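Mandalate racemase/muconate lactonizing enzyme (Unidentified, PDB 4E4U) belongs to the enolase superfamily and probably catalyses a metal-assisted proton abstraction beside a substrate carboxylate, although its true substrate is not established. Local coordinates at residues M1-S5 / L62-P67; R126-Y130 / D203-H209; S277-N282 / A304-L310. All blocks are in the same frame, centred on the assembly; numbering follows the deposited sequence.

Interaction 1: M1-S5 / L62-P67; sequences MKIVS and LLNRDP
I3 turns CG1 alongside its own backbone N (chi1 -58°), and a further bend carries CD1 onto P67, with I3 CD1 3.9 Å from P67 CB. M1 reaches the same ring differently: its CG stands anti to the backbone N (chi1 178°) and comes to 3.8 Å from P67 CD, crossing the proline at about a right angle. Between these touches the two backbones grip I3 at both ends. I3 N gives a nearly straight bond of 2.9 Å (168° at the hydrogen) to R65 O, while N64 N donates to I3 O at 2.7 Å, almost in line with the carbonyl. L62-R65, which supplies that donor, is a type II beta turn closed by R65 N to L62 O. Further out, one water accepts from M1 N at 2.8 Å and donates to D66 OD2; D66 OD1 accepts a hydrogen bond from H68 N. The loop joining helices 47-61 and 70-79 thus runs beside the start of strand 3-12. That strand pairs antiparallel with strand 22-30, where V4 and S5 both face K29 in a classic beta bulge, and I104 of helix 88-109 packs on both I3 and P67.

Interaction 2: R126-Y130 / D203-H209; sequences RSYTY and DLLFGTH
This is a contact within the enolase-type beta/alpha barrel: strands 125-130 and 203-206 are not sheet neighbours but each pair with strand 162-165, which lies between them, so it is their side chains that meet across it. Contacts fall at three levels. At the start of both strands, R126 holds CG anti to its backbone N (chi1 -173°) and stays extended to NE, bringing NH2 to D203 OD2 in a salt bridge of 2.9 Å. OD2 lies in the guanidinium plane and offers its anti lone pair, the one away from OD1. The carboxylate itself is turned 51° from the guanidinium and the side chains cross at about a right angle, so a single oxygen is engaged. Both groups have second partners: R126 NE bonds T161 OG1, and D203 OD1 makes a salt bridge to R219 of the fourth subunit.

In the middle, L205 lays its CD1 methyl over one face of the Y128 ring, 3.5 Å from L205 CD1 to the ring centroid. It sits toward the CG rim, with L205 CD1 only 3.3 Å from Y128 CG, which is tight packing. The Y128 ring is further held by W231 edge-to-face, and its OH by K164 NZ.

At the far end, Y130 OH donates a weak bond of 3.2 Å to G207 O, the carbonyl of the residue at the centre of an inverse gamma turn. H209 comes from the opposite direction, its ND1 bonded to D166 OD2, and its CE1 lies 3.0 Å from Y130 OH. Parallel barrel strands one apart thus meet through their side chains, with Y130, G207 and H209 at the C-terminal ends, where the active site of this superfamily lies.

Interaction 3: S277-N282 / A304-L310; sequences SILQLN and AQIAPHL
N282 ND2 donates to H309 ND1 at 2.9 Å, nearly straight at 166°. The donor lies close to the plane of the imidazole, meeting it at an edge, and the ring nitrogen lies close to the amide plane too, although the two planes are well inclined to each other. N282 has CG anti to its backbone N (chi1 -174°), which sends the amide across to the histidine. Three bonds hold that amide: besides H309, OD1 accepts from A284 N and ND2 gives a second bond to N312 OD1. Together they make a flipped amide unlikely and help hold the H309 ring.

Next come the backbones, which run parallel. Their bonds alternate between the strands: Q305 N donates to S277 O, L279 N to Q305 O at 2.8 Å, and A307 N to L279 O. Beyond the formal strands the pairing goes on, with H309 N to L281 O at 2.9 Å. On the face of I278 and Q305, the I278 CG2 methyl meets A307 CB at 3.6 Å.

Two waters bridge the segments. One donates to S277 O at 2.8 Å and to Q305 OE1; another donates to A307 O at 2.9 Å and takes a weak bond from Q280 NE2. Each side chain has a stronger partner, Q178 of the fourth subunit for Q305 and E233 for Q280.

L279 and I306 point to the other face, toward the helices. Strands 278-279 and 305-306, with helix 289-301 between them, form a beta-alpha-beta unit: that helix packs on L279 and L281, helix 263-272 adds F267 against the same two leucines, helix 314-325 places L323 on L281 and I306, and strand 255-257 flanks 278-279 on its other edge.

Along the chain the three contacts come in series, each closing before the next opens. Interaction 1 belongs to the N-terminal domain, where its strand 3-12 forms part of a three-stranded antiparallel sheet; its centre is 39 Å from that of interaction 2 and 31 Å from that of interaction 3. The other two lie on the curled sheet of the barrel, 12 Å apart between centres and about 4 Å at their nearest atoms, without touching. Interactions 2 and 3 both meet the fourth subunit, and interactions 1 and 2 both meet the second. Interactions 2 and 3 thus tie different strands of one barrel together, while interaction 1 holds the domain's first strand to the loop between helices 47-61 and 70-79.

Interaction 1: M1-S5 / L62-P67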
loop_
_atom_site.group_PDB
_atom_site.type_symbol
_atom_site.label_atom_id
_atom_site.label_comp_id
_atom_site.label_asym_id
_atom_site.label_seq_id
_atom_site.Cartn_x
_atom_site.Cartn_y
_atom_site.Cartn_z
ATOM N N MET A 1 40.323 -21.185 -25.187
ATOM C CA MET A 1 40.437 -19.773 -25.515
ATOM C C MET A 1 40.479 -18.901 -24.272
ATOM O O MET A 1 39.614 -19.022 -23.410
ATOM C CB MET A 1 39.230 -19.335 -26.311
ATOM C CG MET A 1 39.302 -17.882 -26.614
ATOM S SD MET A 1 40.587 -17.769 -27.814
ATOM C CE MET A 1 39.602 -17.004 -29.099
ATOM N N LYS A 2 41.451 -17.996 -24.193
ATOM C CA LYS A 2 41.522 -17.103 -23.042
ATOM C C LYS A 2 42.094 -15.724 -23.368
ATOM O O LYS A 2 42.857 -15.563 -24.316
ATOM C CB LYS A 2 42.324 -17.749 -21.910
ATOM C CG LYS A 2 43.814 -17.808 -22.162
ATOM C CD LYS A 2 44.523 -18.583 -21.056
ATOM C CE LYS A 2 46.036 -18.577 -21.254
ATOM N NZ LYS A 2 46.762 -19.134 -20.080
ATOM N N ILE A 3 41.713 -14.730 -22.569
ATOM C CA ILE A 3 42.227 -13.374 -22.734
ATOM C C ILE A 3 43.616 -13.296 -22.127
ATOM O O ILE A 3 43.807 -13.652 -20.962
ATOM C CB ILE A 3 41.335 -12.342 -22.022
ATOM C CG1 ILE A 3 39.902 -12.405 -22.551
ATOM C CG2 ILE A 3 41.915 -10.943 -22.180
ATOM C CD1 ILE A 3 39.784 -12.092 -24.029
ATOM N N VAL A 4 44.590 -12.829 -22.901
ATOM C CA VAL A 4 45.961 -12.795 -22.401
ATOM C C VAL A 4 46.546 -11.392 -22.279
ATOM O O VAL A 4 47.582 -11.210 -21.638
ATOM C CB VAL A 4 46.914 -13.682 -23.241
ATOM C CG1 VAL A 4 46.481 -15.138 -23.175
ATOM C CG2 VAL A 4 46.983 -13.198 -24.693
ATOM N N SER A 5 45.898 -10.398 -22.879
ATOM C CA SER A 5 46.445 -9.044 -22.825
ATOM C C SER A 5 45.406 -7.949 -23.017
ATOM O O SER A 5 44.347 -8.168 -23.610
ATOM C CB SER A 5 47.567 -8.868 -23.848
ATOM O OG SER A 5 47.065 -8.947 -25.165
ATOM N N LEU A 62 39.912 -10.639 -15.150
ATOM C CA LEU A 62 39.754 -11.081 -16.542
ATOM C C LEU A 62 40.982 -11.767 -17.141
ATOM O O LEU A 62 40.843 -12.684 -17.948
ATOM C CB LEU A 62 39.311 -9.928 -17.452
ATOM C CG LEU A 62 38.967 -10.301 -18.903
ATOM C CD1 LEU A 62 37.923 -11.425 -18.962
ATOM C CD2 LEU A 62 38.487 -9.081 -19.669
ATOM N N LEU A 63 42.177 -11.319 -16.767
ATOM C CA LEU A 63 43.398 -11.919 -17.294
ATOM C C LEU A 63 43.371 -13.441 -17.155
ATOM O O LEU A 63 43.079 -13.969 -16.077
ATOM C CB LEU A 63 44.629 -11.342 -16.594
ATOM C CG LEU A 63 45.974 -11.975 -16.972
ATOM C CD1 LEU A 63 46.307 -11.762 -18.452
ATOM C CD2 LEU A 63 47.098 -11.443 -16.095
ATOM N N ASN A 64 43.631 -14.123 -18.272
ATOM C CA ASN A 64 43.671 -15.582 -18.366
ATOM C C ASN A 64 42.330 -16.299 -18.260
ATOM O O ASN A 64 42.288 -17.518 -18.081
ATOM C CB ASN A 64 44.713 -16.174 -17.413
ATOM C CG ASN A 64 46.121 -15.836 -17.833
ATOM O OD1 ASN A 64 46.432 -15.823 -19.024
ATOM N ND2 ASN A 64 46.973 -15.535 -16.868
ATOM N N ARG A 65 41.241 -15.551 -18.409
ATOM C CA ARG A 65 39.895 -16.119 -18.369
ATOM C C ARG A 65 39.301 -16.254 -19.774
ATOM O O ARG A 65 39.705 -15.554 -20.708
ATOM C CB ARG A 65 38.967 -15.261 -17.499
ATOM C CG ARG A 65 39.405 -15.139 -16.049
ATOM C CD ARG A 65 39.321 -16.461 -15.303
ATOM N NE ARG A 65 39.853 -16.316 -13.952
ATOM C CZ ARG A 65 39.969 -17.307 -13.076
ATOM N NH1 ARG A 65 39.577 -18.532 -13.396
ATOM N NH2 ARG A 65 40.476 -17.069 -11.873
ATOM N N ASP A 66 38.331 -17.148 -19.917
ATOM C CA ASP A 66 37.650 -17.359 -21.189
ATOM C C ASP A 66 36.721 -16.174 -21.476
ATOM O O ASP A 66 35.877 -15.841 -20.646
ATOM C CB ASP A 66 36.836 -18.654 -21.087
ATOM C CG ASP A 66 36.297 -19.132 -22.419
ATOM O OD1 ASP A 66 35.897 -18.295 -23.257
ATOM O OD2 ASP A 66 36.262 -20.367 -22.622
ATOM N N PRO A 67 36.852 -15.542 -22.658
ATOM C CA PRO A 67 35.964 -14.411 -22.971
ATOM C C PRO A 67 34.476 -14.768 -23.001
ATOM O O PRO A 67 33.642 -13.872 -22.857
ATOM C CB PRO A 67 36.425 -13.976 -24.370
ATOM C CG PRO A 67 37.096 -15.180 -24.944
ATOM C CD PRO A 67 37.777 -15.832 -23.771
HETATM O O HOH W 1 37.984 -22.133 -23.928
#

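Interaction 2: R126-Y130 / D203-H209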
loop_
_atom_site.group_PDB
_atom_site.type_symbol
_atom_site.label_atom_id
_atom_site.label_comp_id
_atom_site.label_asym_id
_atom_site.label_seq_id
_atom_site.Cartn_x
_atom_site.Cartn_y
_atom_site.Cartn_z
ATOM N N ARG A 126 15.650 3.507 -35.595
ATOM C CA ARG A 126 15.261 4.901 -35.459
ATOM C C ARG A 126 16.275 5.616 -34.567
ATOM O O ARG A 126 16.685 5.091 -33.528
ATOM C CB ARG A 126 13.861 5.000 -34.848
ATOM C CG ARG A 126 13.301 6.412 -34.809
ATOM C CD ARG A 126 12.015 6.469 -34.006
ATOM N NE ARG A 126 11.491 7.829 -33.945
ATOM C CZ ARG A 126 10.504 8.220 -33.147
ATOM N NH1 ARG A 126 9.919 7.350 -32.329
ATOM N NH2 ARG A 126 10.103 9.488 -33.163
ATOM N N SER A 127 16.683 6.812 -34.972
ATOM C CA SER A 127 17.671 7.551 -34.198
ATOM C C SER A 127 17.260 8.998 -33.954
ATOM O O SER A 127 16.329 9.509 -34.576
ATOM C CB SER A 127 19.039 7.499 -34.875
ATOM O OG SER A 127 19.061 8.326 -36.016
ATOM N N TYR A 128 17.953 9.651 -33.030
ATOM C CA TYR A 128 17.755 11.070 -32.802
ATOM C C TYR A 128 19.097 11.711 -32.556
ATOM O O TYR A 128 20.081 11.015 -32.303
ATOM C CB TYR A 128 16.845 11.318 -31.610
ATOM C CG TYR A 128 17.440 11.072 -30.241
ATOM C CD1 TYR A 128 18.107 12.086 -29.556
ATOM C CD2 TYR A 128 17.260 9.860 -29.593
ATOM C CE1 TYR A 128 18.604 11.884 -28.266
ATOM C CE2 TYR A 128 17.759 9.646 -28.311
ATOM C CZ TYR A 128 18.426 10.659 -27.650
ATOM O OH TYR A 128 18.911 10.463 -26.375
ATOM N N THR A 129 19.140 13.036 -32.615
ATOM C CA THR A 129 20.331 13.751 -32.190
ATOM C C THR A 129 19.974 14.961 -31.337
ATOM O O THR A 129 18.878 15.519 -31.452
ATOM C CB THR A 129 21.200 14.193 -33.395
ATOM O OG1 THR A 129 22.402 14.819 -32.919
ATOM C CG2 THR A 129 20.436 15.161 -34.298
ATOM N N TYR A 130 20.893 15.347 -30.457
ATOM C CA TYR A 130 20.859 16.677 -29.871
ATOM C C TYR A 130 20.956 17.702 -30.989
ATOM O O TYR A 130 21.581 17.458 -32.029
ATOM C CB TYR A 130 22.059 16.887 -28.951
ATOM C CG TYR A 130 21.770 16.822 -27.471
ATOM C CD1 TYR A 130 20.917 17.732 -26.863
ATOM C CD2 TYR A 130 22.373 15.860 -26.677
ATOM C CE1 TYR A 130 20.662 17.680 -25.506
ATOM C CE2 TYR A 130 22.128 15.798 -25.319
ATOM C CZ TYR A 130 21.267 16.711 -24.738
ATOM O OH TYR A 130 21.017 16.648 -23.386
ATOM N N ASP A 203 9.478 14.119 -33.184
ATOM C CA ASP A 203 9.210 14.258 -31.765
ATOM C C ASP A 203 10.195 15.204 -31.088
ATOM O O ASP A 203 11.355 15.323 -31.506
ATOM C CB ASP A 203 9.274 12.891 -31.078
ATOM C CG ASP A 203 7.984 12.102 -31.227
ATOM O OD1 ASP A 203 6.936 12.554 -30.707
ATOM O OD2 ASP A 203 8.016 11.019 -31.855
ATOM N N LEU A 204 9.710 15.877 -30.047
ATOM C CA LEU A 204 10.562 16.668 -29.173
ATOM C C LEU A 204 11.021 15.806 -28.011
ATOM O O LEU A 204 10.205 15.162 -27.342
ATOM C CB LEU A 204 9.787 17.851 -28.592
ATOM C CG LEU A 204 9.040 18.778 -29.544
ATOM C CD1 LEU A 204 8.365 19.904 -28.776
ATOM C CD2 LEU A 204 9.980 19.341 -30.562
ATOM N N LEU A 205 12.325 15.803 -27.766
ATOM C CA LEU A 205 12.904 15.117 -26.619
ATOM C C LEU A 205 13.431 16.193 -25.692
ATOM O O LEU A 205 14.367 16.915 -26.038
ATOM C CB LEU A 205 14.035 14.190 -27.067
ATOM C CG LEU A 205 13.671 13.240 -28.201
ATOM C CD1 LEU A 205 14.879 12.458 -28.654
ATOM C CD2 LEU A 205 12.563 12.310 -27.780
ATOM N N PHE A 206 12.808 16.340 -24.529
ATOM C CA PHE A 206 13.211 17.406 -23.631
ATOM C C PHE A 206 14.353 16.881 -22.767
ATOM O O PHE A 206 14.132 16.126 -21.819
ATOM C CB PHE A 206 12.034 17.922 -22.799
ATOM C CG PHE A 206 12.279 19.272 -22.216
ATOM C CD1 PHE A 206 12.032 20.421 -22.957
ATOM C CD2 PHE A 206 12.792 19.395 -20.938
ATOM C CE1 PHE A 206 12.276 21.665 -22.421
ATOM C CE2 PHE A 206 13.038 20.634 -20.396
ATOM C CZ PHE A 206 12.782 21.770 -21.134
ATOM N N GLY A 207 15.574 17.257 -23.139
ATOM C CA GLY A 207 16.765 16.569 -22.676
ATOM C C GLY A 207 17.425 17.136 -21.442
ATOM O O GLY A 207 18.639 17.372 -21.430
ATOM N N THR A 208 16.632 17.333 -20.395
ATOM C CA THR A 208 17.138 17.844 -19.127
ATOM C C THR A 208 18.196 16.925 -18.505
ATOM O O THR A 208 18.344 15.754 -18.899
ATOM C CB THR A 208 15.979 18.133 -18.151
ATOM O OG1 THR A 208 14.807 17.416 -18.570
ATOM C CG2 THR A 208 15.651 19.611 -18.180
ATOM N N HIS A 209 18.924 17.476 -17.538
ATOM C CA HIS A 209 20.103 16.851 -16.931
ATOM C C HIS A 209 19.977 16.796 -15.397
ATOM O O HIS A 209 20.961 16.975 -14.678
ATOM C CB HIS A 209 21.366 17.651 -17.281
ATOM C CG HIS A 209 21.838 17.492 -18.695
ATOM N ND1 HIS A 209 21.332 18.223 -19.743
ATOM C CD2 HIS A 209 22.816 16.708 -19.219
ATOM C CE1 HIS A 209 21.958 17.891 -20.858
ATOM N NE2 HIS A 209 22.861 16.973 -20.568
#

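Interaction 3: S277-N282 / A304-L310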
loop_
_atom_site.group_PDB
_atom_site.type_symbol
_atom_site.label_atom_id
_atom_site.label_comp_id
_atom_site.label_asym_id
_atom_site.label_seq_id
_atom_site.Cartn_x
_atom_site.Cartn_y
_atom_site.Cartn_z
ATOM N N SER A 277 9.355 5.269 -17.886
ATOM C CA SER A 277 8.827 4.314 -18.856
ATOM C C SER A 277 9.752 4.140 -20.053
ATOM O O SER A 277 9.482 3.330 -20.937
ATOM C CB SER A 277 7.451 4.743 -19.341
ATOM O OG SER A 277 7.516 6.023 -19.936
ATOM N N ILE A 278 10.831 4.916 -20.083
ATOM C CA ILE A 278 11.814 4.847 -21.156
ATOM C C ILE A 278 13.181 4.818 -20.487
ATOM O O ILE A 278 13.530 5.737 -19.749
ATOM C CB ILE A 278 11.691 6.060 -22.104
ATOM C CG1 ILE A 278 10.323 6.054 -22.802
ATOM C CG2 ILE A 278 12.803 6.063 -23.148
ATOM C CD1 ILE A 278 9.975 7.373 -23.484
ATOM N N LEU A 279 13.931 3.739 -20.713
ATOM C CA LEU A 279 15.205 3.528 -20.033
ATOM C C LEU A 279 16.378 3.863 -20.931
ATOM O O LEU A 279 16.569 3.246 -21.986
ATOM C CB LEU A 279 15.339 2.084 -19.561
ATOM C CG LEU A 279 14.241 1.554 -18.660
ATOM C CD1 LEU A 279 14.629 0.190 -18.100
ATOM C CD2 LEU A 279 13.949 2.521 -17.535
ATOM N N GLN A 280 17.168 4.834 -20.492
ATOM C CA GLN A 280 18.288 5.350 -21.259
ATOM C C GLN A 280 19.614 4.797 -20.753
ATOM O O GLN A 280 20.556 5.535 -20.456
ATOM C CB GLN A 280 18.270 6.871 -21.220
ATOM C CG GLN A 280 16.972 7.440 -21.760
ATOM C CD GLN A 280 16.878 8.931 -21.602
ATOM O OE1 GLN A 280 17.029 9.460 -20.500
ATOM N NE2 GLN A 280 16.609 9.625 -22.705
ATOM N N LEU A 281 19.692 3.477 -20.679
ATOM C CA LEU A 281 20.934 2.826 -20.307
ATOM C C LEU A 281 22.048 3.198 -21.288
ATOM O O LEU A 281 21.808 3.378 -22.491
ATOM C CB LEU A 281 20.723 1.306 -20.266
ATOM C CG LEU A 281 20.348 0.613 -21.583
ATOM C CD1 LEU A 281 21.567 0.183 -22.397
ATOM C CD2 LEU A 281 19.456 -0.588 -21.320
ATOM N N ASN A 282 23.266 3.307 -20.772
ATOM C CA ASN A 282 24.448 3.381 -21.615
ATOM C C ASN A 282 25.171 2.051 -21.453
ATOM O O ASN A 282 25.547 1.676 -20.327
ATOM C CB ASN A 282 25.334 4.562 -21.222
ATOM C CG ASN A 282 26.499 4.751 -22.171
ATOM O OD1 ASN A 282 27.248 3.809 -22.451
ATOM N ND2 ASN A 282 26.668 5.971 -22.666
ATOM N N ALA A 304 7.862 -1.129 -20.482
ATOM C CA ALA A 304 8.713 0.029 -20.711
ATOM C C ALA A 304 9.555 -0.204 -21.960
ATOM O O ALA A 304 9.674 -1.336 -22.443
ATOM C CB ALA A 304 9.601 0.300 -19.487
ATOM N N GLN A 305 10.156 0.861 -22.471
ATOM C CA GLN A 305 10.984 0.776 -23.663
ATOM C C GLN A 305 12.418 1.162 -23.350
ATOM O O GLN A 305 12.700 1.789 -22.325
ATOM C CB GLN A 305 10.450 1.711 -24.744
ATOM C CG GLN A 305 9.055 1.380 -25.213
ATOM C CD GLN A 305 8.532 2.421 -26.171
ATOM O OE1 GLN A 305 8.218 3.555 -25.774
ATOM N NE2 GLN A 305 8.470 2.064 -27.457
ATOM N N ILE A 306 13.349 0.756 -24.206
ATOM C CA ILE A 306 14.721 1.225 -24.059
ATOM C C ILE A 306 15.079 2.217 -25.155
ATOM O O ILE A 306 14.651 2.100 -26.304
ATOM C CB ILE A 306 15.775 0.087 -24.005
ATOM C CG1 ILE A 306 15.969 -0.558 -25.381
ATOM C CG2 ILE A 306 15.410 -0.938 -22.932
ATOM C CD1 ILE A 306 17.213 -1.417 -25.468
ATOM N N ALA A 307 15.846 3.220 -24.759
ATOM C CA ALA A 307 16.334 4.256 -25.660
ATOM C C ALA A 307 17.764 4.547 -25.239
ATOM O O ALA A 307 18.012 5.480 -24.471
ATOM C CB ALA A 307 15.479 5.505 -25.549
ATOM N N PRO A 308 18.715 3.727 -25.705
ATOM C CA PRO A 308 20.060 3.821 -25.129
ATOM C C PRO A 308 20.711 5.186 -25.319
ATOM O O PRO A 308 20.588 5.836 -26.367
ATOM C CB PRO A 308 20.844 2.738 -25.875
ATOM C CG PRO A 308 19.803 1.756 -26.312
ATOM C CD PRO A 308 18.597 2.603 -26.650
ATOM N N HIS A 309 21.406 5.600 -24.268
ATOM C CA HIS A 309 22.125 6.860 -24.229
ATOM C C HIS A 309 23.461 6.724 -24.939
ATOM O O HIS A 309 24.094 5.660 -24.912
ATOM C CB HIS A 309 22.360 7.240 -22.764
ATOM C CG HIS A 309 23.354 8.341 -22.573
ATOM N ND1 HIS A 309 24.697 8.104 -22.376
ATOM C CD2 HIS A 309 23.198 9.686 -22.512
ATOM C CE1 HIS A 309 25.330 9.256 -22.230
ATOM N NE2 HIS A 309 24.441 10.228 -22.307
ATOM N N LEU A 310 23.906 7.809 -25.558
ATOM C CA LEU A 310 25.220 7.829 -26.171
ATOM C C LEU A 310 25.795 9.245 -26.120
ATOM O O LEU A 310 25.264 10.162 -26.743
ATOM C CB LEU A 310 25.132 7.317 -27.612
ATOM C CG LEU A 310 26.313 6.515 -28.153
ATOM C CD1 LEU A 310 27.557 7.386 -28.241
ATOM C CD2 LEU A 310 26.564 5.277 -27.297
HETATM O O HOH W 2 7.592 3.754 -22.998
HETATM O O HOH W 3 18.388 8.335 -24.909
#